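Local structure of kojibiose phosphorylase (Gut metagenome, 6W0P) at residues E478-V483 / D550-M555; V483-Y488 / K534-Y539; A608-Y613 / I630-I635. The protein is a glycoside phosphorylase of glycosyl hydrolase family 65, which couples an N-terminal domain and a C-terminal domain to a central helical catalytic domain. All coordinates share one frame; numbering follows the deposited sequence.

Interaction 1: residues E478-V483 / D550-M555; sequences EFKLMV and DGFFDM
Lys480 and Phe552 meet at about a right angle, the aliphatic chain of the lysine crossing the phenyl ring and reaching it obliquely. The nearest approach is made by Lys480 CE, 4.0 Å from Phe552 CE2. Further back along the chain, Lys480 CG lies 4.2 Å from the same Phe552 CE2. The bend at chi2 (-67°) helps bring both CG and CE close to this ring atom. Met555 adds its tip, with its CE methyl 4.2 Å from Lys480 CE. Phe552 and Met555 are the first and last residues of a type I beta turn, closed by Met555 N to Phe552 O at 3.2 Å, which helps bring the ring end and the methionine tip to the same lysine carbon. In the lysine's own segment, Met482 and Val483 form a G1 beta bulge facing Val473. The contact thus joins two loops of the central catalytic domain. The ammonium group turns away from the ring, the chain bending again at chi4: NZ of Lys480 bonds to Phe479 O at 3.0 Å, standing 49° out of the carbonyl plane, and also to Tyr580 O and Thr582 O, so three carbonyls grip the buried charge. On the turn, Asp554 forms a salt bridge with Lys467 of the second subunit.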
loop_
_atom_site.group_PDB
_atom_site.type_symbol
_atom_site.label_atom_id
_atom_site.label_comp_id
_atom_site.label_asym_id
_atom_site.label_seq_id
_atom_site.Cartn_x
_atom_site.Cartn_y
_atom_site.Cartn_z
ATOM N N GLU A 478 9.084 13.348 -4.239
ATOM C CA GLU A 478 8.215 12.226 -3.819
ATOM C C GLU A 478 7.518 12.545 -2.502
ATOM O O GLU A 478 6.735 11.691 -2.053
ATOM C CB GLU A 478 9.032 10.942 -3.716
ATOM C CG GLU A 478 9.671 10.580 -5.036
ATOM C CD GLU A 478 10.407 9.262 -5.017
ATOM O OE1 GLU A 478 10.487 8.653 -3.953
ATOM O OE2 GLU A 478 10.849 8.855 -6.064
ATOM N N PHE A 479 7.752 13.718 -1.927
ATOM C CA PHE A 479 7.098 14.135 -0.672
ATOM C C PHE A 479 5.762 14.808 -0.975
ATOM O O PHE A 479 5.133 15.245 -0.023
ATOM C CB PHE A 479 8.043 14.999 0.155
ATOM C CG PHE A 479 9.275 14.281 0.651
ATOM C CD1 PHE A 479 9.375 12.892 0.621
ATOM C CD2 PHE A 479 10.308 15.002 1.239
ATOM C CE1 PHE A 479 10.507 12.241 1.103
ATOM C CE2 PHE A 479 11.420 14.351 1.758
ATOM C CZ PHE A 479 11.529 12.976 1.666
ATOM N N LYS A 480 5.313 14.817 -2.230
ATOM C CA LYS A 480 4.002 15.399 -2.639
ATOM C C LYS A 480 3.218 14.373 -3.463
ATOM O O LYS A 480 3.602 14.136 -4.644
ATOM C CB LYS A 480 4.205 16.713 -3.391
ATOM C CG LYS A 480 4.431 17.897 -2.470
ATOM C CD LYS A 480 3.201 18.246 -1.645
ATOM C CE LYS A 480 3.543 18.934 -0.346
ATOM N NZ LYS A 480 4.558 18.180 0.434
ATOM N N LEU A 481 2.155 13.834 -2.865
ATOM C CA LEU A 481 1.370 12.676 -3.374
ATOM C C LEU A 481 -0.092 13.060 -3.657
ATOM O O LEU A 481 -0.747 13.619 -2.776
ATOM C CB LEU A 481 1.463 11.547 -2.342
ATOM C CG LEU A 481 0.505 10.372 -2.547
ATOM C CD1 LEU A 481 0.687 9.733 -3.917
ATOM C CD2 LEU A 481 0.672 9.344 -1.443
ATOM N N MET A 482 -0.589 12.738 -4.853
ATOM C CA MET A 482 -2.001 12.948 -5.272
ATOM C C MET A 482 -2.256 14.454 -5.241
ATOM O O MET A 482 -3.322 14.914 -4.747
ATOM C CB MET A 482 -3.011 12.229 -4.367
ATOM C CG MET A 482 -2.925 10.700 -4.400
ATOM S SD MET A 482 -3.298 9.962 -5.993
ATOM C CE MET A 482 -4.874 10.735 -6.380
ATOM N N VAL A 483 -1.275 15.211 -5.720
ATOM C CA VAL A 483 -1.444 16.673 -5.907
ATOM C C VAL A 483 -1.946 16.920 -7.324
ATOM O O VAL A 483 -1.863 16.002 -8.156
ATOM C CB VAL A 483 -0.148 17.440 -5.611
ATOM C CG1 VAL A 483 0.228 17.284 -4.152
ATOM C CG2 VAL A 483 0.996 17.060 -6.535
ATOM N N ASP A 550 -0.466 22.874 -6.911
ATOM C CA ASP A 550 -1.605 23.660 -6.380
ATOM C C ASP A 550 -1.597 23.497 -4.862
ATOM O O ASP A 550 -1.587 22.330 -4.406
ATOM C CB ASP A 550 -2.942 23.195 -6.965
ATOM C CG ASP A 550 -4.072 24.228 -6.940
ATOM O OD1 ASP A 550 -3.789 25.452 -6.865
ATOM O OD2 ASP A 550 -5.254 23.802 -7.084
ATOM N N GLY A 551 -1.568 24.607 -4.127
ATOM C CA GLY A 551 -1.636 24.625 -2.657
ATOM C C GLY A 551 -0.272 24.410 -2.011
ATOM O O GLY A 551 -0.227 24.354 -0.738
ATOM N N PHE A 552 0.805 24.294 -2.795
ATOM C CA PHE A 552 2.164 24.087 -2.230
ATOM C C PHE A 552 2.574 25.247 -1.313
ATOM O O PHE A 552 3.029 24.956 -0.214
ATOM C CB PHE A 552 3.263 23.895 -3.272
ATOM C CG PHE A 552 4.545 23.469 -2.609
ATOM C CD1 PHE A 552 5.429 24.405 -2.099
ATOM C CD2 PHE A 552 4.817 22.127 -2.405
ATOM C CE1 PHE A 552 6.581 24.005 -1.443
ATOM C CE2 PHE A 552 5.968 21.728 -1.751
ATOM C CZ PHE A 552 6.848 22.672 -1.270
ATOM N N PHE A 553 2.470 26.501 -1.754
ATOM C CA PHE A 553 2.965 27.699 -1.011
ATOM C C PHE A 553 2.323 27.810 0.374
ATOM O O PHE A 553 3.014 28.280 1.293
ATOM C CB PHE A 553 2.647 29.000 -1.758
ATOM C CG PHE A 553 3.447 29.247 -3.006
ATOM C CD1 PHE A 553 4.715 28.702 -3.161
ATOM C CD2 PHE A 553 2.962 30.097 -3.994
ATOM C CE1 PHE A 553 5.478 28.984 -4.283
ATOM C CE2 PHE A 553 3.726 30.378 -5.119
ATOM C CZ PHE A 553 4.970 29.801 -5.271
ATOM N N ASP A 554 1.051 27.407 0.498
ATOM C CA ASP A 554 0.218 27.593 1.719
ATOM C C ASP A 554 0.374 26.422 2.698
ATOM O O ASP A 554 -0.204 26.505 3.790
ATOM C CB ASP A 554 -1.256 27.863 1.368
ATOM C CG ASP A 554 -1.904 28.803 2.376
ATOM O OD1 ASP A 554 -1.208 29.727 2.830
ATOM O OD2 ASP A 554 -3.058 28.574 2.756
ATOM N N MET A 555 1.169 25.401 2.383
ATOM C CA MET A 555 1.323 24.202 3.257
ATOM C C MET A 555 1.967 24.631 4.569
ATOM O O MET A 555 2.628 25.671 4.634
ATOM C CB MET A 555 2.181 23.112 2.610
ATOM C CG MET A 555 1.551 22.508 1.360
ATOM S SD MET A 555 0.026 21.540 1.631
ATOM C CE MET A 555 0.740 20.196 2.578
#

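Interaction 2: residues V483-Y488 / K534-Y539; sequences VNHNTY and KMVILY
His485 and Val536 are brought together by two first torsions: the histidine CG stands anti to its carbonyl carbon (chi1 -46°), while CG1 of Val536 lies anti to the backbone N (chi1 175°). The result is a CH-pi contact, in which Val536 CG1 sits 4.0 Å from the centroid of the His485 ring and 23° off the ring normal. The methyl is therefore over the face, though displaced toward the rim, and its nearest ring atom is His485 CG at 3.8 Å. The other branch of the valine, CG2, comes within 3.9 Å of His485 CE1. Asn484 CB covers the opposite face, and a hydrogen bond between His485 ND1 and Ser469 OG helps to fix the rotation of the ring. Leu538 approaches from further along its loop, its CD1 methyl 3.6 Å from His485 O. A water donates to His485 O at 3.1 Å and accepts a bond from Leu538 N at 2.9 Å, so one solvent molecule bridges the two backbones. Its link to Thr487 OG1 is too short to be weighed with confidence; that hydroxyl has a firmer partner in Glu547 O. Leu538 is the centre of an inverse gamma turn, whose closing bond from Tyr539 N to Ile537 O is weak. On the other segment the chain passes from His485, in left-handed backbone geometry, to Asn486, whose side chain caps a backbone N just beyond the segment and also bonds Thr489 OG1. The features together are those of a helix start: an asparagine N-cap opening helix 487-504, with the loop that follows helix 522-534 packed beside it.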
loop_
_atom_site.group_PDB
_atom_site.type_symbol
_atom_site.label_atom_id
_atom_site.label_comp_id
_atom_site.label_asym_id
_atom_site.label_seq_id
_atom_site.Cartn_x
_atom_site.Cartn_y
_atom_site.Cartn_z
ATOM N N VAL A 483 -1.275 15.211 -5.720
ATOM C CA VAL A 483 -1.444 16.673 -5.907
ATOM C C VAL A 483 -1.946 16.920 -7.324
ATOM O O VAL A 483 -1.863 16.002 -8.156
ATOM C CB VAL A 483 -0.148 17.440 -5.611
ATOM C CG1 VAL A 483 0.228 17.284 -4.152
ATOM C CG2 VAL A 483 0.996 17.060 -6.535
ATOM N N ASN A 484 -2.407 18.138 -7.567
ATOM C CA ASN A 484 -2.872 18.618 -8.881
ATOM C C ASN A 484 -1.986 19.776 -9.330
ATOM O O ASN A 484 -1.497 20.489 -8.478
ATOM C CB ASN A 484 -4.332 19.041 -8.808
ATOM C CG ASN A 484 -5.214 17.992 -8.178
ATOM O OD1 ASN A 484 -5.113 16.813 -8.501
ATOM N ND2 ASN A 484 -6.123 18.428 -7.332
ATOM N N HIS A 485 -1.796 19.933 -10.643
ATOM C CA HIS A 485 -1.046 21.062 -11.238
ATOM C C HIS A 485 0.395 21.026 -10.714
ATOM O O HIS A 485 0.930 22.120 -10.346
ATOM C CB HIS A 485 -1.762 22.381 -10.925
ATOM C CG HIS A 485 -3.236 22.332 -11.149
ATOM N ND1 HIS A 485 -3.780 21.664 -12.211
ATOM C CD2 HIS A 485 -4.273 22.889 -10.467
ATOM C CE1 HIS A 485 -5.093 21.843 -12.205
ATOM N NE2 HIS A 485 -5.426 22.570 -11.127
ATOM N N ASN A 486 0.997 19.822 -10.656
ATOM C CA ASN A 486 2.461 19.703 -10.449
ATOM C C ASN A 486 3.132 20.333 -11.671
ATOM O O ASN A 486 2.835 19.913 -12.818
ATOM C CB ASN A 486 2.929 18.279 -10.204
ATOM C CG ASN A 486 4.429 18.143 -10.320
ATOM O OD1 ASN A 486 4.922 17.664 -11.342
ATOM N ND2 ASN A 486 5.155 18.539 -9.282
ATOM N N THR A 487 3.968 21.345 -11.445
ATOM C CA THR A 487 4.518 22.173 -12.542
ATOM C C THR A 487 5.500 21.345 -13.358
ATOM O O THR A 487 5.424 21.416 -14.570
ATOM C CB THR A 487 5.100 23.479 -12.007
ATOM O OG1 THR A 487 3.998 24.067 -11.308
ATOM C CG2 THR A 487 5.618 24.367 -13.119
ATOM N N TYR A 488 6.336 20.520 -12.727
ATOM C CA TYR A 488 7.248 19.645 -13.495
ATOM C C TYR A 488 6.434 18.815 -14.499
ATOM O O TYR A 488 6.763 18.795 -15.704
ATOM C CB TYR A 488 8.054 18.705 -12.599
ATOM C CG TYR A 488 9.050 17.902 -13.388
ATOM C CD1 TYR A 488 8.700 16.707 -13.992
ATOM C CD2 TYR A 488 10.322 18.401 -13.611
ATOM C CE1 TYR A 488 9.618 15.977 -14.741
ATOM C CE2 TYR A 488 11.250 17.688 -14.360
ATOM C CZ TYR A 488 10.903 16.471 -14.926
ATOM O OH TYR A 488 11.825 15.831 -15.705
ATOM N N LYS A 534 -3.948 25.360 -22.957
ATOM C CA LYS A 534 -4.728 25.503 -21.698
ATOM C C LYS A 534 -3.980 24.881 -20.513
ATOM O O LYS A 534 -4.490 24.993 -19.397
ATOM C CB LYS A 534 -6.113 24.889 -21.869
ATOM C CG LYS A 534 -7.029 25.692 -22.783
ATOM C CD LYS A 534 -8.409 25.097 -22.865
ATOM C CE LYS A 534 -9.360 25.899 -23.729
ATOM N NZ LYS A 534 -10.613 25.128 -23.914
ATOM N N MET A 535 -2.796 24.319 -20.741
ATOM C CA MET A 535 -2.021 23.609 -19.696
ATOM C C MET A 535 -1.798 24.563 -18.518
ATOM O O MET A 535 -1.298 25.685 -18.729
ATOM C CB MET A 535 -0.684 23.091 -20.231
ATOM C CG MET A 535 0.081 22.263 -19.220
ATOM S SD MET A 535 -0.598 20.622 -18.893
ATOM C CE MET A 535 -0.276 19.877 -20.488
ATOM N N VAL A 536 -2.213 24.131 -17.329
ATOM C CA VAL A 536 -2.025 24.909 -16.084
ATOM C C VAL A 536 -0.521 24.952 -15.814
ATOM O O VAL A 536 0.109 23.872 -15.825
ATOM C CB VAL A 536 -2.784 24.293 -14.901
ATOM C CG1 VAL A 536 -2.475 25.052 -13.623
ATOM C CG2 VAL A 536 -4.280 24.242 -15.153
ATOM N N ILE A 537 0.004 26.162 -15.625
ATOM C CA ILE A 537 1.414 26.458 -15.249
ATOM C C ILE A 537 1.365 27.530 -14.154
ATOM O O ILE A 537 1.174 28.709 -14.499
ATOM C CB ILE A 537 2.255 26.942 -16.456
ATOM C CG1 ILE A 537 2.258 25.958 -17.622
ATOM C CG2 ILE A 537 3.678 27.268 -16.007
ATOM C CD1 ILE A 537 2.969 24.656 -17.303
ATOM N N LEU A 538 1.580 27.132 -12.896
ATOM C CA LEU A 538 1.491 28.039 -11.728
ATOM C C LEU A 538 2.759 28.902 -11.690
ATOM O O LEU A 538 3.762 28.516 -11.043
ATOM C CB LEU A 538 1.287 27.205 -10.462
ATOM C CG LEU A 538 0.007 26.379 -10.438
ATOM C CD1 LEU A 538 -0.001 25.444 -9.246
ATOM C CD2 LEU A 538 -1.235 27.281 -10.421
ATOM N N TYR A 539 2.740 30.005 -12.434
ATOM C CA TYR A 539 3.897 30.913 -12.586
ATOM C C TYR A 539 3.424 32.325 -12.267
ATOM O O TYR A 539 2.402 32.758 -12.838
ATOM C CB TYR A 539 4.498 30.846 -13.990
ATOM C CG TYR A 539 5.622 31.827 -14.181
ATOM C CD1 TYR A 539 6.809 31.642 -13.500
ATOM C CD2 TYR A 539 5.491 32.970 -14.959
ATOM C CE1 TYR A 539 7.858 32.540 -13.623
ATOM C CE2 TYR A 539 6.541 33.872 -15.112
ATOM C CZ TYR A 539 7.729 33.654 -14.435
ATOM O OH TYR A 539 8.800 34.490 -14.509
HETATM O O HOH W 1 1.720 24.285 -12.401
#

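Interaction 3: residues A608-Y613 / I630-I635; sequences ANYNYY and IIASKI
The hydroxyl of Tyr610 is held by a hydrogen bond with Asp640 OD2 of helix 638-645, and this buried OH also rests 3.9 Å from Ala632 CB. The phenol lies across the last turn of the facing helix, touching three residues along its length. At the base of the ring, Tyr610 CG is 3.8 Å from Ile635 CD1; on the CD1 side, Tyr610 CD1 is 3.7 Å from Ile631 CG2. All three neighbours come to the ring obliquely. Tyr610 and Ile631 lie alongside, pointing opposite ways, whereas Ile635 crosses the tyrosine at a slant. Having CG anti to the backbone N (chi1 -180°) extends the phenol away from its own helix and over the other. Ile631, Ala632 and Ile635 stand at positions i, i+1 and i+4, so they fall on one side of helix 624-634, and this contact pairs that helix with helix 603-613 in the helical central domain, which in this family is an (alpha/alpha)6 barrel. Ile635 is the first residue to leave helical backbone angles, and its N makes a helical bond to Ile631 O at 3.1 Å. One residue before Tyr610, the Asn609 amide binds the backbone of Leu544 and Phe546, tying a preceding loop to this helix. Phe644 and Leu637 also pack against the Tyr610 side chain.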
loop_
_atom_site.group_PDB
_atom_site.type_symbol
_atom_site.label_atom_id
_atom_site.label_comp_id
_atom_site.label_asym_id
_atom_site.label_seq_id
_atom_site.Cartn_x
_atom_site.Cartn_y
_atom_site.Cartn_z
ATOM N N ALA A 608 15.238 33.444 -7.937
ATOM C CA ALA A 608 13.966 33.500 -7.180
ATOM C C ALA A 608 13.570 32.071 -6.798
ATOM O O ALA A 608 13.312 31.820 -5.624
ATOM C CB ALA A 608 12.891 34.175 -7.987
ATOM N N ASN A 609 13.582 31.146 -7.757
ATOM C CA ASN A 609 13.135 29.744 -7.513
ATOM C C ASN A 609 14.163 29.016 -6.650
ATOM O O ASN A 609 13.751 28.236 -5.793
ATOM C CB ASN A 609 12.795 29.033 -8.813
ATOM C CG ASN A 609 11.546 29.616 -9.435
ATOM O OD1 ASN A 609 10.465 29.119 -9.142
ATOM N ND2 ASN A 609 11.669 30.663 -10.253
ATOM N N TYR A 610 15.444 29.271 -6.866
ATOM C CA TYR A 610 16.518 28.660 -6.060
ATOM C C TYR A 610 16.322 29.077 -4.599
ATOM O O TYR A 610 16.434 28.205 -3.695
ATOM C CB TYR A 610 17.899 29.047 -6.588
ATOM C CG TYR A 610 19.045 28.450 -5.810
ATOM C CD1 TYR A 610 19.593 27.219 -6.141
ATOM C CD2 TYR A 610 19.583 29.129 -4.733
ATOM C CE1 TYR A 610 20.647 26.680 -5.422
ATOM C CE2 TYR A 610 20.631 28.604 -4.002
ATOM C CZ TYR A 610 21.143 27.360 -4.327
ATOM O OH TYR A 610 22.193 26.903 -3.593
ATOM N N ASN A 611 16.099 30.373 -4.370
ATOM C CA ASN A 611 16.028 30.957 -3.009
ATOM C C ASN A 611 14.795 30.384 -2.312
ATOM O O ASN A 611 14.863 30.201 -1.112
ATOM C CB ASN A 611 15.955 32.486 -3.007
ATOM C CG ASN A 611 17.291 33.180 -3.191
ATOM O OD1 ASN A 611 18.337 32.550 -3.138
ATOM N ND2 ASN A 611 17.262 34.475 -3.473
ATOM N N TYR A 612 13.695 30.140 -3.026
ATOM C CA TYR A 612 12.473 29.579 -2.392
ATOM C C TYR A 612 12.640 28.066 -2.123
ATOM O O TYR A 612 12.309 27.645 -1.016
ATOM C CB TYR A 612 11.212 29.861 -3.210
ATOM C CG TYR A 612 9.972 29.446 -2.466
ATOM C CD1 TYR A 612 9.334 30.302 -1.587
ATOM C CD2 TYR A 612 9.493 28.147 -2.577
ATOM C CE1 TYR A 612 8.219 29.890 -0.872
ATOM C CE2 TYR A 612 8.370 27.730 -1.895
ATOM C CZ TYR A 612 7.721 28.606 -1.050
ATOM O OH TYR A 612 6.653 28.144 -0.345
ATOM N N TYR A 613 13.145 27.278 -3.076
ATOM C CA TYR A 613 13.091 25.790 -3.039
ATOM C C TYR A 613 14.336 25.142 -2.425
ATOM O O TYR A 613 14.142 24.130 -1.731
ATOM C CB TYR A 613 12.765 25.250 -4.426
ATOM C CG TYR A 613 11.329 25.494 -4.814
ATOM C CD1 TYR A 613 10.285 24.889 -4.137
ATOM C CD2 TYR A 613 11.009 26.351 -5.848
ATOM C CE1 TYR A 613 8.966 25.131 -4.482
ATOM C CE2 TYR A 613 9.698 26.586 -6.214
ATOM C CZ TYR A 613 8.671 25.987 -5.521
ATOM O OH TYR A 613 7.392 26.252 -5.899
ATOM N N ILE A 630 24.826 23.013 -9.665
ATOM C CA ILE A 630 24.885 23.497 -11.075
ATOM C C ILE A 630 24.130 24.808 -11.159
ATOM O O ILE A 630 24.665 25.732 -11.762
ATOM C CB ILE A 630 24.349 22.462 -12.076
ATOM C CG1 ILE A 630 25.338 21.295 -12.198
ATOM C CG2 ILE A 630 24.063 23.122 -13.416
ATOM C CD1 ILE A 630 24.704 19.978 -12.526
ATOM N N ILE A 631 22.935 24.865 -10.574
ATOM C CA ILE A 631 22.098 26.096 -10.598
ATOM C C ILE A 631 22.819 27.177 -9.782
ATOM O O ILE A 631 22.859 28.302 -10.259
ATOM C CB ILE A 631 20.662 25.820 -10.129
ATOM C CG1 ILE A 631 19.930 24.941 -11.143
ATOM C CG2 ILE A 631 19.907 27.120 -9.864
ATOM C CD1 ILE A 631 18.589 24.397 -10.629
ATOM N N ALA A 632 23.359 26.855 -8.607
ATOM C CA ALA A 632 24.115 27.812 -7.761
ATOM C C ALA A 632 25.236 28.437 -8.589
ATOM O O ALA A 632 25.327 29.661 -8.592
ATOM C CB ALA A 632 24.681 27.149 -6.530
ATOM N N SER A 633 26.042 27.630 -9.284
ATOM C CA SER A 633 27.138 28.127 -10.159
ATOM C C SER A 633 26.569 29.132 -11.177
ATOM O O SER A 633 27.105 30.223 -11.295
ATOM C CB SER A 633 27.860 26.998 -10.862
ATOM O OG SER A 633 28.837 26.410 -10.025
ATOM N N LYS A 634 25.500 28.746 -11.884
ATOM C CA LYS A 634 24.844 29.533 -12.961
ATOM C C LYS A 634 24.443 30.917 -12.436
ATOM O O LYS A 634 24.512 31.874 -13.244
ATOM C CB LYS A 634 23.623 28.771 -13.477
ATOM C CG LYS A 634 22.959 29.326 -14.729
ATOM C CD LYS A 634 23.752 29.147 -15.994
ATOM C CE LYS A 634 23.965 27.689 -16.385
ATOM N NZ LYS A 634 24.949 27.545 -17.501
ATOM N N ILE A 635 24.066 31.045 -11.159
ATOM C CA ILE A 635 23.585 32.342 -10.588
ATOM C C ILE A 635 24.660 33.007 -9.697
ATOM O O ILE A 635 24.306 33.960 -8.988
ATOM C CB ILE A 635 22.234 32.164 -9.867
ATOM C CG1 ILE A 635 22.297 31.159 -8.718
ATOM C CG2 ILE A 635 21.140 31.799 -10.858
ATOM C CD1 ILE A 635 20.948 30.805 -8.160
#

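Overall arrangement
Following the chain from the N terminus, residues 478-483 run directly into 483-488, so interactions 1 and 2 share Val483. Interaction 2 closes first, bringing the end of helix 522-534 and its following loop back to the start of helix 487-504. Interaction 1 closes a slightly wider loop around it, and the two touch through a probable hydrogen bond of Asp550 N with Asn484 O at 3.0 Å. Interaction 3 opens only later, in series, and joins helices 603-613 and 624-634. Although the centres of interactions 1 and 3 are about 21 Å apart, Phe552 and Phe553 pack against Tyr612 and Tyr613, joining the 550-555 loop to helix 603-613.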